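Side-chain contacts in aldehyde dehydrogenase family protein (PDB 5IUV), which probably oxidises indole-3-acetaldehyde to the auxin indole-3-acetate, using NAD+ as the hydride acceptor: residues V301-S306 with A465-F470; R67-S72 with A214-V219; Q96-L101 with D115-D120. All coordinates share one frame; numbering follows the deposited sequence.

Overall arrangement
From the N terminus, residues 67-72 on the last part of helix 56-72 come first, and the loop they open closes when the chain arrives at 214-219 (contact 2). Inside that loop lies contact 3, the short closure of 96-101 on 115-120. Contact 1 follows in series: 301-306 meets 465-470 only after a further 158 residues, beside the nicotinamide of NAD. No two contacts touch; the centres of contacts 1 and 2 are about 32 Å apart, those of contacts 1 and 3 about 23 Å. Contact 2 sets a helix against the loop leading into strand 217-219, contact 3 joins helices 98-109 and 113-134, and contact 1 brings together two buried loops at the cofactor.

Contact 1 (V301-S306 with A465-F470). With NAD (nicotinamide-adenine-dinucleotide), chain C.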
ATOM      1  N   VAL A 301     -20.014 -24.411  13.071  1.00 18.73           N
ATOM      2  CA  VAL A 301     -19.331 -23.380  12.310  1.00 17.44           C
ATOM      3  C   VAL A 301     -19.313 -22.113  13.153  1.00 17.36           C
ATOM      4  O   VAL A 301     -20.344 -21.709  13.699  1.00 15.51           O
ATOM      5  CB  VAL A 301     -20.026 -23.115  10.950  1.00 17.49           C
ATOM      6  CG1 VAL A 301     -19.290 -22.039  10.157  1.00 15.98           C
ATOM      7  CG2 VAL A 301     -20.139 -24.406  10.135  1.00 18.11           C
ATOM      8  N   CYS A 302     -18.142 -21.500  13.278  1.00 15.73           N
ATOM      9  CA  CYS A 302     -18.002 -20.295  14.082  1.00 15.79           C
ATOM     10  C   CYS A 302     -18.927 -19.181  13.603  1.00 16.53           C
ATOM     11  O   CYS A 302     -19.533 -18.461  14.410  1.00 17.01           O
ATOM     12  CB  CYS A 302     -16.560 -19.819  14.055  1.00 16.04           C
ATOM     13  SG  CYS A 302     -15.910 -19.450  12.396  1.00 32.55           S
ATOM     14  N   THR A 303     -19.044 -19.054  12.286  1.00 14.75           N
ATOM     15  CA  THR A 303     -19.920 -18.053  11.688  1.00 15.72           C
ATOM     16  C   THR A 303     -21.305 -18.569  11.317  1.00 16.68           C
ATOM     17  O   THR A 303     -21.951 -18.000  10.440  1.00 16.86           O
ATOM     18  CB  THR A 303     -19.296 -17.467  10.423  1.00 16.70           C
ATOM     19  OG1 THR A 303     -18.940 -18.533   9.533  1.00 17.98           O
ATOM     20  CG2 THR A 303     -18.060 -16.685  10.777  1.00 17.26           C
ATOM     21  N   ALA A 304     -21.763 -19.641  11.962  1.00 15.45           N
ATOM     22  CA  ALA A 304     -23.110 -20.130  11.690  1.00 17.37           C
ATOM     23  C   ALA A 304     -24.089 -18.988  11.903  1.00 16.57           C
ATOM     24  O   ALA A 304     -23.943 -18.213  12.849  1.00 14.12           O
ATOM     25  CB  ALA A 304     -23.460 -21.321  12.581  1.00 16.06           C
ATOM     26  N   GLY A 305     -25.055 -18.855  10.998  1.00 16.93           N
ATOM     27  CA  GLY A 305     -26.071 -17.826  11.129  1.00 16.06           C
ATOM     28  C   GLY A 305     -27.096 -18.278  12.154  1.00 15.74           C
ATOM     29  O   GLY A 305     -28.209 -18.664  11.793  1.00 14.86           O
ATOM     30  N   SER A 306     -26.719 -18.232  13.429  1.00 14.15           N
ATOM     31  CA  SER A 306     -27.522 -18.842  14.491  1.00 15.47           C
ATOM     32  C   SER A 306     -28.643 -17.934  14.998  1.00 14.68           C
ATOM     33  O   SER A 306     -29.573 -18.405  15.649  1.00 15.17           O
ATOM     34  CB  SER A 306     -26.621 -19.262  15.653  1.00 16.73           C
ATOM     35  OG  SER A 306     -25.803 -18.187  16.064  1.00 16.61           O
ATOM     36  N   ALA A 465     -10.176 -12.200   1.556  1.00  6.56           N
ATOM     37  CA  ALA A 465     -10.977 -11.555   2.595  1.00  6.41           C
ATOM     38  C   ALA A 465     -10.515 -11.915   4.000  1.00  8.78           C
ATOM     39  O   ALA A 465     -10.661 -13.061   4.413  1.00 11.22           O
ATOM     40  CB  ALA A 465     -12.447 -11.929   2.438  1.00  6.51           C
ATOM     41  N   PRO A 466      -9.990 -10.925   4.747  1.00  8.96           N
ATOM     42  CA  PRO A 466      -9.596 -11.130   6.145  1.00 10.01           C
ATOM     43  C   PRO A 466     -10.781 -11.629   6.947  1.00 10.43           C
ATOM     44  O   PRO A 466     -11.899 -11.186   6.714  1.00 10.67           O
ATOM     45  CB  PRO A 466      -9.178  -9.732   6.626  1.00 10.78           C
ATOM     46  CG  PRO A 466      -9.025  -8.917   5.412  1.00 10.17           C
ATOM     47  CD  PRO A 466      -9.835  -9.522   4.322  1.00  7.97           C
ATOM     48  N   PHE A 467     -10.527 -12.523   7.890  1.00 10.20           N
ATOM     49  CA  PHE A 467     -11.573 -13.211   8.624  1.00 10.33           C
ATOM     50  C   PHE A 467     -11.188 -13.224  10.105  1.00  6.51           C
ATOM     51  O   PHE A 467     -10.091 -13.661  10.452  1.00  6.86           O
ATOM     52  CB  PHE A 467     -11.734 -14.636   8.072  1.00  9.27           C
ATOM     53  CG  PHE A 467     -12.844 -15.426   8.705  1.00 13.29           C
ATOM     54  CD1 PHE A 467     -12.668 -16.027   9.947  1.00 13.99           C
ATOM     55  CD2 PHE A 467     -14.043 -15.604   8.045  1.00 14.83           C
ATOM     56  CE1 PHE A 467     -13.677 -16.755  10.528  1.00 16.55           C
ATOM     57  CE2 PHE A 467     -15.053 -16.345   8.624  1.00 18.53           C
ATOM     58  CZ  PHE A 467     -14.863 -16.921   9.865  1.00 17.40           C
ATOM     59  N   GLY A 468     -12.076 -12.741  10.971  1.00  6.54           N
ATOM     60  CA  GLY A 468     -11.800 -12.731  12.402  1.00  6.57           C
ATOM     61  C   GLY A 468     -12.760 -11.856  13.180  1.00  9.57           C
ATOM     62  O   GLY A 468     -13.686 -11.300  12.608  1.00 10.60           O
ATOM     63  N   GLY A 469     -12.537 -11.710  14.484  1.00 11.91           N
ATOM     64  CA  GLY A 469     -13.562 -11.128  15.337  1.00 10.08           C
ATOM     65  C   GLY A 469     -13.407  -9.693  15.800  1.00 12.52           C
ATOM     66  O   GLY A 469     -12.297  -9.159  15.889  1.00 13.37           O
ATOM     67  N   PHE A 470     -14.552  -9.060  16.050  1.00 10.35           N
ATOM     68  CA  PHE A 470     -14.653  -7.899  16.929  1.00 11.00           C
ATOM     69  C   PHE A 470     -14.850  -8.448  18.331  1.00 10.68           C
ATOM     70  O   PHE A 470     -15.335  -9.568  18.481  1.00 11.57           O
ATOM     71  CB  PHE A 470     -15.844  -7.001  16.568  1.00 11.26           C
ATOM     72  CG  PHE A 470     -15.611  -6.078  15.394  1.00 12.98           C
ATOM     73  CD1 PHE A 470     -15.028  -6.535  14.225  1.00 12.51           C
ATOM     74  CD2 PHE A 470     -16.039  -4.757  15.451  1.00 13.27           C
ATOM     75  CE1 PHE A 470     -14.842  -5.680  13.146  1.00 12.96           C
ATOM     76  CE2 PHE A 470     -15.855  -3.904  14.375  1.00 13.88           C
ATOM     77  CZ  PHE A 470     -15.257  -4.370  13.221  1.00 12.19           C
TER
HETATM   78  PA  NAD C 700     -11.696 -25.309  22.587  1.00 19.45           P
HETATM   79  O1A NAD C 700     -11.585 -23.912  23.064  1.00 13.32           O
HETATM   80  O2A NAD C 700     -12.245 -26.274  23.619  1.00 21.98           O
HETATM   81  O5B NAD C 700     -10.292 -25.829  22.087  1.00 15.41           O
HETATM   82  C5B NAD C 700      -9.630 -25.417  20.873  1.00 16.22           C
HETATM   83  C4B NAD C 700      -8.229 -25.972  20.922  1.00 15.78           C
HETATM   84  O4B NAD C 700      -7.583 -25.509  22.127  1.00 15.93           O
HETATM   85  C3B NAD C 700      -8.070 -27.496  20.919  1.00 31.86           C
HETATM   86  O3B NAD C 700      -6.920 -27.885  20.177  1.00 37.62           O
HETATM   87  C2B NAD C 700      -7.894 -27.823  22.404  1.00 27.63           C
HETATM   88  O2B NAD C 700      -7.197 -29.047  22.611  1.00 15.53           O
HETATM   89  C1B NAD C 700      -7.094 -26.608  22.867  1.00 17.08           C
HETATM   90  N9A NAD C 700      -7.164 -26.278  24.287  1.00 13.18           N
HETATM   91  C8A NAD C 700      -8.161 -26.585  25.174  1.00  9.88           C
HETATM   92  N7A NAD C 700      -7.905 -26.239  26.413  1.00 10.67           N
HETATM   93  C5A NAD C 700      -6.653 -25.636  26.331  1.00  9.73           C
HETATM   94  C6A NAD C 700      -5.841 -25.006  27.296  1.00  9.98           C
HETATM   95  N6A NAD C 700      -6.141 -24.939  28.598  1.00 11.79           N
HETATM   96  N1A NAD C 700      -4.677 -24.458  26.872  1.00 10.90           N
HETATM   97  C2A NAD C 700      -4.350 -24.558  25.579  1.00 10.88           C
HETATM   98  N3A NAD C 700      -5.027 -25.140  24.585  1.00  9.95           N
HETATM   99  C4A NAD C 700      -6.187 -25.655  25.028  1.00 11.33           C
HETATM  100  O3  NAD C 700     -12.656 -25.350  21.301  1.00 29.48           O
HETATM  101  PN  NAD C 700     -13.223 -26.529  20.372  1.00 38.13           P
HETATM  102  O1N NAD C 700     -14.308 -27.184  21.140  1.00 39.42           O
HETATM  103  O2N NAD C 700     -12.089 -27.348  19.887  1.00 34.22           O
HETATM  104  O5D NAD C 700     -13.784 -25.735  19.104  1.00 41.32           O
HETATM  105  C5D NAD C 700     -15.082 -25.101  19.102  1.00 37.67           C
HETATM  106  C4D NAD C 700     -14.878 -23.614  19.257  1.00 36.96           C
HETATM  107  O4D NAD C 700     -14.067 -23.124  18.164  1.00 44.24           O
HETATM  108  C3D NAD C 700     -16.151 -22.778  19.206  1.00 39.08           C
HETATM  109  O3D NAD C 700     -16.144 -21.819  20.257  1.00 37.72           O
HETATM  110  C2D NAD C 700     -16.052 -22.128  17.821  1.00 42.46           C
HETATM  111  O2D NAD C 700     -16.706 -20.872  17.667  1.00 44.84           O
HETATM  112  C1D NAD C 700     -14.529 -21.915  17.669  1.00 43.68           C
HETATM  113  N1N NAD C 700     -14.151 -21.771  16.199  1.00 42.41           N
HETATM  114  C2N NAD C 700     -13.705 -20.483  15.816  1.00 41.71           C
HETATM  115  C3N NAD C 700     -13.280 -20.264  14.514  1.00 40.59           C
HETATM  116  C7N NAD C 700     -12.863 -18.903  14.018  1.00 36.70           C
HETATM  117  O7N NAD C 700     -13.071 -17.894  14.725  1.00 38.19           O
HETATM  118  N7N NAD C 700     -12.392 -18.817  12.798  1.00 29.96           N
HETATM  119  C4N NAD C 700     -13.325 -21.324  13.606  1.00 41.24           C
HETATM  120  C5N NAD C 700     -13.797 -22.572  13.998  1.00 42.19           C
HETATM  121  C6N NAD C 700     -14.203 -22.777  15.307  1.00 42.32           C
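The Phe-467 ring reaches across to Cys-302 and Thr-303 with its outer end, and almost all the close packing is gathered there. Its CZ lies 3.3 Å from Thr-303 CG2, which approaches obliquely, and 3.7 Å from Cys-302 SG. The sulfur sits at the ring edge, near its plane, 83° off the normal, a Cys sulfur-aromatic contact. CG of Phe-467 is anti to the backbone N (chi1 -177°), an extended setting that carries the ring over to the other loop. On the cofactor side, Phe-467 CE1 comes within 3.3 Å of the carboxamide N7N of NAD, and Cys-302 SG lies 3.4 Å from NAD C4N. This is the heart of an aldehyde dehydrogenase active site: Cys-302 contacts bound indole-3-acetate, probably belongs to the family's cysteine signature, and occupies the second position of a type I turn from Val-301 to Ala-304. Trp-176 meets the Phe-467 ring edge-to-face, and the predicted active-site residue Glu-267 lies nearby. Away from the ring the loops part. Even the nearest CA atoms, those of Thr-303 and Gly-468, are 9.7 Å apart, and Pro-466 O accepts a hydrogen bond from Ser-492 OG of a second subunit.

Contact 2 (R67-S72 with A214-V219)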
ATOM      1  N   ARG A  67      13.156 -24.085  17.231  1.00  6.66           N
ATOM      2  CA  ARG A  67      14.090 -22.977  17.441  1.00 12.29           C
ATOM      3  C   ARG A  67      15.391 -23.218  16.691  1.00 10.62           C
ATOM      4  O   ARG A  67      15.924 -22.322  16.034  1.00 11.34           O
ATOM      5  CB  ARG A  67      14.372 -22.786  18.939  1.00  6.77           C
ATOM      6  CG  ARG A  67      15.490 -21.795  19.260  1.00  6.88           C
ATOM      7  CD  ARG A  67      15.102 -20.368  18.875  1.00  6.66           C
ATOM      8  NE  ARG A  67      13.898 -19.920  19.571  1.00 10.54           N
ATOM      9  CZ  ARG A  67      13.141 -18.900  19.179  1.00 12.16           C
ATOM     10  NH1 ARG A  67      13.463 -18.216  18.086  1.00  9.81           N
ATOM     11  NH2 ARG A  67      12.058 -18.571  19.871  1.00 12.12           N
ATOM     12  N   SER A  68      15.902 -24.437  16.792  1.00  9.27           N
ATOM     13  CA  SER A  68      17.135 -24.787  16.107  1.00 13.34           C
ATOM     14  C   SER A  68      16.964 -24.663  14.593  1.00 11.02           C
ATOM     15  O   SER A  68      17.843 -24.148  13.900  1.00  9.25           O
ATOM     16  CB  SER A  68      17.571 -26.201  16.487  1.00 18.09           C
ATOM     17  OG  SER A  68      18.742 -26.562  15.785  1.00 25.05           O
ATOM     18  N   ALA A  69      15.823 -25.124  14.087  1.00  9.91           N
ATOM     19  CA  ALA A  69      15.539 -25.020  12.662  1.00 11.52           C
ATOM     20  C   ALA A  69      15.422 -23.558  12.220  1.00 10.39           C
ATOM     21  O   ALA A  69      15.955 -23.185  11.177  1.00  9.91           O
ATOM     22  CB  ALA A  69      14.272 -25.782  12.310  1.00 12.22           C
ATOM     23  N   PHE A  70      14.728 -22.736  13.006  1.00  6.80           N
ATOM     24  CA  PHE A  70      14.610 -21.322  12.678  1.00  9.91           C
ATOM     25  C   PHE A  70      15.995 -20.677  12.626  1.00 12.32           C
ATOM     26  O   PHE A  70      16.319 -19.967  11.680  1.00 12.42           O
ATOM     27  CB  PHE A  70      13.728 -20.588  13.693  1.00 11.74           C
ATOM     28  CG  PHE A  70      13.601 -19.116  13.426  1.00  9.37           C
ATOM     29  CD1 PHE A  70      12.771 -18.657  12.417  1.00 11.84           C
ATOM     30  CD2 PHE A  70      14.307 -18.193  14.182  1.00  9.23           C
ATOM     31  CE1 PHE A  70      12.646 -17.301  12.160  1.00 13.17           C
ATOM     32  CE2 PHE A  70      14.188 -16.835  13.927  1.00 10.70           C
ATOM     33  CZ  PHE A  70      13.359 -16.392  12.922  1.00 12.09           C
ATOM     34  N   ASP A  71      16.819 -20.948  13.633  1.00 10.10           N
ATOM     35  CA  ASP A  71      18.141 -20.327  13.706  1.00 14.68           C
ATOM     36  C   ASP A  71      19.078 -20.790  12.579  1.00 15.61           C
ATOM     37  O   ASP A  71      19.950 -20.036  12.149  1.00 16.42           O
ATOM     38  CB  ASP A  71      18.781 -20.596  15.077  1.00 16.72           C
ATOM     39  CG  ASP A  71      18.157 -19.760  16.197  1.00 21.72           C
ATOM     40  OD1 ASP A  71      17.447 -18.782  15.896  1.00 21.51           O
ATOM     41  OD2 ASP A  71      18.382 -20.077  17.385  1.00 22.91           O
ATOM     42  N   SER A  72      18.895 -22.016  12.100  1.00 14.95           N
ATOM     43  CA  SER A  72      19.705 -22.544  10.995  1.00 15.60           C
ATOM     44  C   SER A  72      19.498 -21.765   9.693  1.00 15.00           C
ATOM     45  O   SER A  72      20.364 -21.751   8.816  1.00 13.44           O
ATOM     46  CB  SER A  72      19.381 -24.017  10.745  1.00 14.14           C
ATOM     47  OG  SER A  72      18.209 -24.153   9.953  1.00 11.96           O
ATOM     48  N   ALA A 214      13.265 -30.383   8.074  1.00 10.57           N
ATOM     49  CA  ALA A 214      13.010 -30.980   9.382  1.00 10.99           C
ATOM     50  C   ALA A 214      13.070 -29.930  10.491  1.00 11.07           C
ATOM     51  O   ALA A 214      13.956 -29.068  10.506  1.00 10.76           O
ATOM     52  CB  ALA A 214      14.012 -32.104   9.667  1.00  8.43           C
ATOM     53  N   GLY A 215      12.129 -30.010  11.425  1.00 10.03           N
ATOM     54  CA  GLY A 215      12.098 -29.082  12.538  1.00  8.95           C
ATOM     55  C   GLY A 215      11.203 -27.875  12.307  1.00  9.17           C
ATOM     56  O   GLY A 215      10.802 -27.210  13.261  1.00  9.71           O
ATOM     57  N   VAL A 216      10.878 -27.587  11.049  1.00  7.87           N
ATOM     58  CA  VAL A 216      10.128 -26.374  10.727  1.00  7.04           C
ATOM     59  C   VAL A 216       8.627 -26.556  10.975  1.00  7.42           C
ATOM     60  O   VAL A 216       7.935 -25.615  11.374  1.00 10.69           O
ATOM     61  CB  VAL A 216      10.391 -25.932   9.266  1.00  7.29           C
ATOM     62  CG1 VAL A 216       9.471 -24.792   8.862  1.00  6.75           C
ATOM     63  CG2 VAL A 216      11.853 -25.506   9.107  1.00  8.66           C
ATOM     64  N   LEU A 217       8.125 -27.765  10.754  1.00  7.45           N
ATOM     65  CA  LEU A 217       6.749 -28.086  11.123  1.00  7.75           C
ATOM     66  C   LEU A 217       6.694 -29.349  11.991  1.00  9.51           C
ATOM     67  O   LEU A 217       6.898 -30.472  11.510  1.00  8.51           O
ATOM     68  CB  LEU A 217       5.877 -28.255   9.873  1.00  5.52           C
ATOM     69  CG  LEU A 217       4.444 -28.738  10.121  1.00 11.14           C
ATOM     70  CD1 LEU A 217       3.679 -27.763  11.012  1.00 11.19           C
ATOM     71  CD2 LEU A 217       3.702 -28.970   8.807  1.00 11.32           C
ATOM     72  N   ASN A 218       6.446 -29.146  13.281  1.00  8.82           N
ATOM     73  CA  ASN A 218       6.299 -30.231  14.235  1.00  9.46           C
ATOM     74  C   ASN A 218       4.837 -30.318  14.641  1.00  8.46           C
ATOM     75  O   ASN A 218       4.172 -29.291  14.752  1.00  7.88           O
ATOM     76  CB  ASN A 218       7.184 -30.009  15.468  1.00  9.42           C
ATOM     77  CG  ASN A 218       8.672 -30.086  15.150  1.00 10.51           C
ATOM     78  OD1 ASN A 218       9.093 -30.802  14.240  1.00  9.61           O
ATOM     79  ND2 ASN A 218       9.476 -29.345  15.909  1.00 10.57           N
ATOM     80  N   VAL A 219       4.338 -31.531  14.861  1.00  8.33           N
ATOM     81  CA  VAL A 219       2.927 -31.724  15.207  1.00  7.52           C
ATOM     82  C   VAL A 219       2.777 -32.509  16.514  1.00  7.90           C
ATOM     83  O   VAL A 219       3.281 -33.627  16.636  1.00  9.76           O
ATOM     84  CB  VAL A 219       2.166 -32.463  14.089  1.00  8.71           C
ATOM     85  CG1 VAL A 219       0.702 -32.684  14.495  1.00  8.92           C
ATOM     86  CG2 VAL A 219       2.249 -31.671  12.781  1.00  7.89           C
TER
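Ala-69 packs against the turn at Gly-215, and van der Waals contact is the whole of what passes directly between the helix and the loop. The methyl of Ala-69 points at the other segment, with Ala-69 CB 3.7 Å from Gly-215 C. Ala-69 CB also meets Ala-214 O at 3.8 Å and Val-216 CG2, its apolar partner, at 4.0 Å. With CG1 of Val-216 turned opposite its own N (chi1 172°), CG2 falls beside that nitrogen and next to the alanine. Gly-215 has a positive phi of 94° and no side chain, so the helix comes close, with the CA atoms of Ala-69 and Gly-215 5.3 Å apart.

Hydrogen bonds work within the helix and from the strand to an earlier turn of the same helix. Ser-72 OG donates to Ala-69 O over 2.7 Å, from 23° outside the carbonyl plane, and the same hydroxyl also bonds to Ala-74 N in the chain that follows. From the strand, Asn-218 ND2 bonds to Ser-65 OG, one helical turn before Ala-69.

Charge pairing anchors another face of the helix, where Arg-67 forms salt bridges with Asp-236 and Asp-238. Helix 56-72 packs beside the mixed sheet of the NAD-binding region, whose strands 149-164, 187-191, 217-219, 239-243 and 263-267 form a parallel, Rossmann-like core: strand 217-219 pairs with strand 187-191, Leu-217 and Val-219 lean on helix 198-210, and Val-216 rests on Leu-182 of helix 170-183.

Contact 3 (Q96-L101 with D115-D120); sequences QNAEEL and DSLGVD
Ala-98 and Glu-99, in the first turn of helix 98-109, are met by Leu-117 from near the start of helix 113-134. The two helices follow each other through a short connection and run in broadly opposite directions, well inclined to each other, as a helical hairpin. One branch of the leucine does the touching. A chi1 of -163° throws its CG away from its own N, and the second torsion, 63°, turns CD1 onto the neighbouring helix.

For Ala-98 the partner surface is largely main chain: CD1 of Leu-117 lies 3.9 Å from Ala-98 O, while the alanine CB, although directed at the other helix, stays 4.4 Å from that methyl. Glu-99 meets Leu-117 CD1 with its CA at 4.1 Å, and its CG comes no nearer than 4.4 Å to the same methyl. Its CB points away from the other helix, and its carboxylate pairs with Arg-12 in a salt bridge. The contact is van der Waals, made by one leucine methyl against backbone and alkyl atoms, fairly light and near the surface, with no hydrogen bond between the segments. Toward the connection, Ser-116 OG bonds to Thr-106 OG1; on the other side, Ala-98 rests on Ile-121.

Leu-117 itself lies within a wider, pi-type turn of the second helix at 116-120. There Asp-115 O accepts two backbone bonds, from Val-119 N at 2.7 Å and from Asp-120 N at 3.2 Å.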
ATOM      1  N   GLN A  96      -3.166 -33.999  -4.148  1.00 12.97           N
ATOM      2  CA  GLN A  96      -2.783 -35.314  -4.644  1.00 12.80           C
ATOM      3  C   GLN A  96      -3.246 -36.418  -3.694  1.00 12.51           C
ATOM      4  O   GLN A  96      -3.569 -37.517  -4.127  1.00 12.04           O
ATOM      5  CB  GLN A  96      -1.269 -35.370  -4.847  1.00 17.54           C
ATOM      6  CG  GLN A  96      -0.710 -36.698  -5.307  1.00 24.19           C
ATOM      7  CD  GLN A  96       0.802 -36.642  -5.458  1.00 27.73           C
ATOM      8  OE1 GLN A  96       1.340 -35.715  -6.069  1.00 27.70           O
ATOM      9  NE2 GLN A  96       1.495 -37.618  -4.880  1.00 29.52           N
ATOM     10  N   ASN A  97      -3.290 -36.111  -2.398  1.00 10.99           N
ATOM     11  CA  ASN A  97      -3.741 -37.077  -1.399  1.00 10.37           C
ATOM     12  C   ASN A  97      -5.125 -36.754  -0.845  1.00 11.92           C
ATOM     13  O   ASN A  97      -5.460 -37.126   0.285  1.00  8.93           O
ATOM     14  CB  ASN A  97      -2.729 -37.154  -0.260  1.00 10.75           C
ATOM     15  CG  ASN A  97      -1.400 -37.708  -0.712  1.00 12.85           C
ATOM     16  OD1 ASN A  97      -1.242 -38.918  -0.832  1.00 14.82           O
ATOM     17  ND2 ASN A  97      -0.438 -36.824  -0.986  1.00 11.88           N
ATOM     18  N   ALA A  98      -5.929 -36.078  -1.659  1.00 10.88           N
ATOM     19  CA  ALA A  98      -7.211 -35.535  -1.212  1.00 13.59           C
ATOM     20  C   ALA A  98      -8.186 -36.595  -0.706  1.00 11.23           C
ATOM     21  O   ALA A  98      -8.869 -36.374   0.288  1.00 10.65           O
ATOM     22  CB  ALA A  98      -7.860 -34.728  -2.339  1.00 13.63           C
ATOM     23  N   GLU A  99      -8.258 -37.739  -1.382  1.00  9.71           N
ATOM     24  CA  GLU A  99      -9.234 -38.754  -0.991  1.00 14.24           C
ATOM     25  C   GLU A  99      -8.925 -39.335   0.387  1.00 13.41           C
ATOM     26  O   GLU A  99      -9.828 -39.501   1.212  1.00 11.87           O
ATOM     27  CB  GLU A  99      -9.301 -39.864  -2.040  1.00 17.13           C
ATOM     28  CG  GLU A  99      -9.882 -39.402  -3.363  1.00 21.63           C
ATOM     29  CD  GLU A  99      -9.922 -40.501  -4.411  1.00 28.41           C
ATOM     30  OE1 GLU A  99      -9.296 -41.562  -4.196  1.00 31.03           O
ATOM     31  OE2 GLU A  99     -10.581 -40.303  -5.452  1.00 30.71           O
ATOM     32  N   GLU A 100      -7.655 -39.631   0.637  1.00 11.63           N
ATOM     33  CA  GLU A 100      -7.232 -40.111   1.949  1.00 10.73           C
ATOM     34  C   GLU A 100      -7.477 -39.067   3.043  1.00 10.91           C
ATOM     35  O   GLU A 100      -8.014 -39.387   4.099  1.00  9.18           O
ATOM     36  CB  GLU A 100      -5.748 -40.500   1.939  1.00 10.29           C
ATOM     37  CG  GLU A 100      -5.234 -40.955   3.300  1.00 12.91           C
ATOM     38  CD  GLU A 100      -3.735 -41.253   3.327  1.00 18.54           C
ATOM     39  OE1 GLU A 100      -3.068 -41.120   2.278  1.00 19.66           O
ATOM     40  OE2 GLU A 100      -3.226 -41.627   4.409  1.00 17.52           O
ATOM     41  N   LEU A 101      -7.068 -37.826   2.792  1.00  8.85           N
ATOM     42  CA  LEU A 101      -7.221 -36.757   3.769  1.00  8.55           C
ATOM     43  C   LEU A 101      -8.693 -36.462   4.066  1.00  9.58           C
ATOM     44  O   LEU A 101      -9.066 -36.234   5.222  1.00 10.40           O
ATOM     45  CB  LEU A 101      -6.519 -35.489   3.280  1.00  9.34           C
ATOM     46  CG  LEU A 101      -4.990 -35.566   3.282  1.00  9.72           C
ATOM     47  CD1 LEU A 101      -4.380 -34.364   2.582  1.00 12.40           C
ATOM     48  CD2 LEU A 101      -4.477 -35.656   4.707  1.00  9.38           C
ATOM     49  N   ASP A 115     -18.493 -33.064   1.751  1.00 12.17           N
ATOM     50  CA  ASP A 115     -17.993 -31.795   2.285  1.00 13.42           C
ATOM     51  C   ASP A 115     -16.477 -31.835   2.505  1.00 13.65           C
ATOM     52  O   ASP A 115     -15.778 -30.898   2.140  1.00 14.68           O
ATOM     53  CB  ASP A 115     -18.692 -31.431   3.598  1.00 17.51           C
ATOM     54  CG  ASP A 115     -20.166 -31.089   3.411  1.00 24.81           C
ATOM     55  OD1 ASP A 115     -20.621 -30.946   2.256  1.00 25.99           O
ATOM     56  OD2 ASP A 115     -20.869 -30.953   4.435  1.00 28.09           O
ATOM     57  N   SER A 116     -15.972 -32.910   3.106  1.00 12.62           N
ATOM     58  CA  SER A 116     -14.525 -33.060   3.296  1.00 13.48           C
ATOM     59  C   SER A 116     -13.767 -32.941   1.980  1.00 12.37           C
ATOM     60  O   SER A 116     -12.754 -32.243   1.889  1.00 13.59           O
ATOM     61  CB  SER A 116     -14.193 -34.415   3.938  1.00 14.17           C
ATOM     62  OG  SER A 116     -14.723 -34.521   5.242  1.00 19.25           O
ATOM     63  N   LEU A 117     -14.271 -33.632   0.967  1.00 12.41           N
ATOM     64  CA  LEU A 117     -13.638 -33.696  -0.342  1.00 13.60           C
ATOM     65  C   LEU A 117     -13.825 -32.401  -1.139  1.00 15.67           C
ATOM     66  O   LEU A 117     -12.906 -31.948  -1.829  1.00 13.56           O
ATOM     67  CB  LEU A 117     -14.196 -34.888  -1.124  1.00 15.92           C
ATOM     68  CG  LEU A 117     -13.424 -35.395  -2.341  1.00 22.32           C
ATOM     69  CD1 LEU A 117     -12.052 -35.908  -1.929  1.00 23.20           C
ATOM     70  CD2 LEU A 117     -14.215 -36.484  -3.058  1.00 23.57           C
ATOM     71  N   GLY A 118     -15.009 -31.806  -1.031  1.00 15.66           N
ATOM     72  CA  GLY A 118     -15.354 -30.631  -1.812  1.00 17.19           C
ATOM     73  C   GLY A 118     -15.044 -29.288  -1.172  1.00 15.84           C
ATOM     74  O   GLY A 118     -14.845 -28.300  -1.875  1.00 16.08           O
ATOM     75  N   VAL A 119     -15.003 -29.232   0.153  1.00 13.82           N
ATOM     76  CA  VAL A 119     -14.778 -27.953   0.820  1.00 15.48           C
ATOM     77  C   VAL A 119     -13.473 -27.930   1.609  1.00 15.24           C
ATOM     78  O   VAL A 119     -12.630 -27.056   1.391  1.00 16.29           O
ATOM     79  CB  VAL A 119     -15.955 -27.599   1.762  1.00 16.80           C
ATOM     80  CG1 VAL A 119     -15.672 -26.304   2.522  1.00 18.54           C
ATOM     81  CG2 VAL A 119     -17.244 -27.476   0.966  1.00 17.67           C
ATOM     82  N   ASP A 120     -13.298 -28.893   2.508  1.00 14.26           N
ATOM     83  CA  ASP A 120     -12.172 -28.870   3.444  1.00 15.92           C
ATOM     84  C   ASP A 120     -10.796 -29.032   2.807  1.00 14.55           C
ATOM     85  O   ASP A 120      -9.922 -28.182   2.997  1.00 14.89           O
ATOM     86  CB  ASP A 120     -12.359 -29.946   4.506  1.00 18.63           C
ATOM     87  CG  ASP A 120     -13.543 -29.670   5.400  1.00 22.98           C
ATOM     88  OD1 ASP A 120     -14.684 -29.725   4.890  1.00 23.02           O
ATOM     89  OD2 ASP A 120     -13.327 -29.397   6.605  1.00 23.32           O
TER